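Local coordinates for NOL1/NOP2/sun family protein (Enterococcus faecium, PDB 3M4X) that probably methylates ribosomal RNA, using a Rossmann-like methyltransferase domain joined in the same chain to a PUA-like RNA-binding domain, at residues E87-T99 against A115-M127. Residues are numbered along the deposited sequence; the frame is centred on the assembly and turned at random.
Sequences EYSQEPSAMIVGT and APGGKSTQLAAQM
Tyr88, Gln122 and Lys119 bury the most surface where helix 118-127, which follows the first strand (108-111) of the Rossmann-like methyltransferase sheet, meets strand 88-89 and helix 95-101. Tyr88 packs its ring against the start of helix 118-127. Thr121 sets its methyl CG2 over one ring face, 3.9 Å from the centroid in a CH-pi contact, while Gly118, bare of side chain, lets its CA come within 3.5 Å of Tyr88 CE2. Gln122 suits the middle because an amide can serve two partners: its OE1 accepts a nearly straight bond from Gln90 NE2 (2.8 Å, 164°), with the donor above the carbonyl plane, and its NE2 gives a weak one to Met95 O. Arg41, bonded to Gln90 OE1, holds the other end of that glutamine's amide. Glycine suits the place of Gly98, whose bare CA sits on the amide face of Gln122, 3.3 Å from Gln122 CD. Lys119 CG meets Val97 CG1 at 4.0 Å where the side chains cross, and a turn at chi2 (75°) redirects lysine's long aliphatic stem, Lys119 CE coming 3.9 Å from Ala94 O. One turn beyond Gln122, Gln126 reaches the 95-101 helix, its NE2 donating to Gly98 O at 2.9 Å.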
# COMPACT_ATOMS: atom_id res chain seq x y z
N GLU A 87 -1.02 -5.91 10.95
CA GLU A 87 -0.56 -6.89 9.99
C GLU A 87 -1.18 -6.62 8.65
O GLU A 87 -2.36 -6.30 8.56
CB GLU A 87 -0.91 -8.31 10.41
CG GLU A 87 -0.31 -8.69 11.73
CD GLU A 87 -0.65 -10.10 12.13
OE1 GLU A 87 0.06 -10.62 13.01
OE2 GLU A 87 -1.61 -10.68 11.58
N TYR A 88 -0.35 -6.74 7.62
CA TYR A 88 -0.81 -6.66 6.24
C TYR A 88 -0.31 -7.92 5.54
O TYR A 88 0.89 -8.17 5.49
CB TYR A 88 -0.24 -5.42 5.54
CG TYR A 88 -1.03 -5.02 4.33
CD1 TYR A 88 -2.02 -4.05 4.42
CD2 TYR A 88 -0.82 -5.64 3.09
CE1 TYR A 88 -2.76 -3.69 3.32
CE2 TYR A 88 -1.57 -5.28 1.99
CZ TYR A 88 -2.54 -4.31 2.11
OH TYR A 88 -3.29 -3.94 1.03
N SER A 89 -1.23 -8.73 5.03
CA SER A 89 -0.80 -9.92 4.31
C SER A 89 -0.39 -9.56 2.89
O SER A 89 -1.06 -8.79 2.21
CB SER A 89 -1.87 -11.02 4.33
OG SER A 89 -3.08 -10.58 3.76
N GLN A 90 0.76 -10.09 2.48
CA GLN A 90 1.37 -9.77 1.20
C GLN A 90 2.27 -10.93 0.81
O GLN A 90 3.02 -11.43 1.65
CB GLN A 90 2.19 -8.49 1.31
CG GLN A 90 2.75 -8.01 -0.00
CD GLN A 90 3.61 -6.78 0.13
OE1 GLN A 90 4.14 -6.48 1.21
NE2 GLN A 90 3.76 -6.05 -0.97
N GLU A 91 2.20 -11.38 -0.44
CA GLU A 91 3.00 -12.54 -0.82
C GLU A 91 4.47 -12.14 -0.86
O GLU A 91 4.81 -11.02 -1.22
CB GLU A 91 2.52 -13.13 -2.15
CG GLU A 91 3.19 -12.58 -3.38
CD GLU A 91 4.36 -13.42 -3.84
OE1 GLU A 91 4.72 -14.42 -3.17
OE2 GLU A 91 4.93 -13.06 -4.88
N PRO A 92 5.35 -13.05 -0.41
CA PRO A 92 6.77 -12.78 -0.19
C PRO A 92 7.56 -12.12 -1.32
O PRO A 92 8.35 -11.22 -1.03
CB PRO A 92 7.33 -14.16 0.17
CG PRO A 92 6.20 -14.76 0.93
CD PRO A 92 4.94 -14.31 0.22
N SER A 93 7.39 -12.55 -2.56
CA SER A 93 8.15 -11.91 -3.63
C SER A 93 7.60 -10.52 -3.97
O SER A 93 8.34 -9.64 -4.39
CB SER A 93 8.26 -12.80 -4.88
OG SER A 93 7.11 -12.73 -5.70
N ALA A 94 6.30 -10.33 -3.77
CA ALA A 94 5.69 -9.02 -4.01
C ALA A 94 6.31 -7.95 -3.10
O ALA A 94 6.38 -6.77 -3.47
CB ALA A 94 4.18 -9.10 -3.82
N MSE A 95 6.77 -8.35 -1.92
CA MSE A 95 7.37 -7.41 -0.99
C MSE A 95 8.63 -6.76 -1.55
O MSE A 95 9.08 -5.73 -1.05
CB MSE A 95 7.71 -8.09 0.33
CG MSE A 95 6.52 -8.66 1.08
SE MSE A 95 7.17 -9.36 2.79
CE MSE A 95 5.55 -10.29 3.37
N ILE A 96 9.21 -7.38 -2.57
CA ILE A 96 10.46 -6.89 -3.14
C ILE A 96 10.26 -5.50 -3.74
O ILE A 96 11.17 -4.68 -3.75
CB ILE A 96 11.03 -7.84 -4.22
CG1 ILE A 96 12.48 -7.50 -4.53
CG2 ILE A 96 10.19 -7.76 -5.50
CD1 ILE A 96 13.37 -7.53 -3.33
N VAL A 97 9.06 -5.26 -4.24
CA VAL A 97 8.79 -4.04 -4.97
C VAL A 97 8.86 -2.83 -4.05
O VAL A 97 9.60 -1.88 -4.31
CB VAL A 97 7.42 -4.13 -5.66
CG1 VAL A 97 7.08 -2.84 -6.35
CG2 VAL A 97 7.41 -5.29 -6.64
N GLY A 98 8.12 -2.89 -2.94
CA GLY A 98 8.15 -1.84 -1.94
C GLY A 98 9.53 -1.65 -1.35
O GLY A 98 9.96 -0.54 -1.04
N THR A 99 10.25 -2.75 -1.19
CA THR A 99 11.59 -2.65 -0.64
C THR A 99 12.54 -1.95 -1.61
O THR A 99 13.31 -1.07 -1.22
CB THR A 99 12.12 -4.02 -0.23
OG1 THR A 99 11.30 -4.52 0.84
CG2 THR A 99 13.57 -3.94 0.23
N ALA A 115 -4.04 -0.98 -5.96
CA ALA A 115 -4.80 -2.05 -5.30
C ALA A 115 -4.08 -3.40 -5.38
O ALA A 115 -3.44 -3.71 -6.38
CB ALA A 115 -6.19 -2.16 -5.90
N PRO A 116 -4.19 -4.22 -4.32
CA PRO A 116 -5.00 -4.03 -3.10
C PRO A 116 -4.40 -3.06 -2.07
O PRO A 116 -5.13 -2.58 -1.19
CB PRO A 116 -5.05 -5.44 -2.49
CG PRO A 116 -4.33 -6.35 -3.43
CD PRO A 116 -3.47 -5.50 -4.30
N GLY A 117 -3.10 -2.79 -2.18
CA GLY A 117 -2.45 -1.81 -1.33
C GLY A 117 -1.20 -2.36 -0.66
O GLY A 117 -0.66 -1.74 0.25
N GLY A 118 -0.74 -3.51 -1.12
CA GLY A 118 0.48 -4.12 -0.60
C GLY A 118 1.67 -3.18 -0.65
O GLY A 118 2.38 -3.00 0.33
N LYS A 119 1.90 -2.55 -1.80
CA LYS A 119 3.06 -1.67 -1.92
C LYS A 119 2.87 -0.28 -1.30
O LYS A 119 3.80 0.26 -0.71
CB LYS A 119 3.52 -1.57 -3.38
CG LYS A 119 3.89 -2.92 -3.99
CD LYS A 119 2.64 -3.74 -4.30
CE LYS A 119 2.93 -5.22 -4.57
NZ LYS A 119 3.47 -5.45 -5.94
N SER A 120 1.66 0.29 -1.39
CA SER A 120 1.45 1.64 -0.88
C SER A 120 1.73 1.58 0.59
O SER A 120 2.25 2.51 1.20
CB SER A 120 0.01 2.11 -1.07
OG SER A 120 -0.45 1.83 -2.36
N THR A 121 1.36 0.44 1.14
CA THR A 121 1.35 0.23 2.56
C THR A 121 2.80 0.09 3.05
O THR A 121 3.16 0.61 4.10
CB THR A 121 0.41 -0.97 2.87
OG1 THR A 121 -0.71 -0.52 3.64
CG2 THR A 121 1.13 -2.09 3.53
N GLN A 122 3.67 -0.54 2.26
CA GLN A 122 5.09 -0.52 2.64
C GLN A 122 5.76 0.85 2.41
O GLN A 122 6.66 1.23 3.16
CB GLN A 122 5.92 -1.72 2.09
CG GLN A 122 5.80 -2.02 0.63
CD GLN A 122 6.22 -3.46 0.25
OE1 GLN A 122 5.67 -4.03 -0.71
NE2 GLN A 122 7.20 -4.04 0.98
N LEU A 123 5.28 1.59 1.43
CA LEU A 123 5.82 2.94 1.19
C LEU A 123 5.49 3.85 2.37
O LEU A 123 6.34 4.59 2.87
CB LEU A 123 5.22 3.54 -0.08
CG LEU A 123 5.55 2.85 -1.41
CD1 LEU A 123 4.70 3.44 -2.54
CD2 LEU A 123 7.03 3.00 -1.73
N ALA A 124 4.25 3.79 2.80
CA ALA A 124 3.79 4.60 3.91
C ALA A 124 4.57 4.26 5.18
O ALA A 124 4.90 5.15 5.97
CB ALA A 124 2.32 4.40 4.11
N ALA A 125 4.88 2.98 5.38
CA ALA A 125 5.66 2.58 6.56
C ALA A 125 7.02 3.23 6.46
O ALA A 125 7.58 3.66 7.47
CB ALA A 125 5.80 1.03 6.65
N GLN A 126 7.55 3.31 5.24
CA GLN A 126 8.86 3.89 5.01
C GLN A 126 8.87 5.40 5.26
O GLN A 126 9.86 5.97 5.73
CB GLN A 126 9.31 3.60 3.58
CG GLN A 126 9.85 2.18 3.32
CD GLN A 126 9.88 1.83 1.83
OE1 GLN A 126 9.35 2.57 0.99
NE2 GLN A 126 10.50 0.71 1.49
N MSE A 127 7.75 6.05 4.96
CA MSE A 127 7.67 7.51 4.99
C MSE A 127 7.36 8.08 6.37
O MSE A 127 7.52 9.28 6.58
CB MSE A 127 6.64 7.98 3.98
CG MSE A 127 6.97 7.50 2.58
SE MSE A 127 5.52 7.85 1.35
CE MSE A 127 5.58 9.80 1.50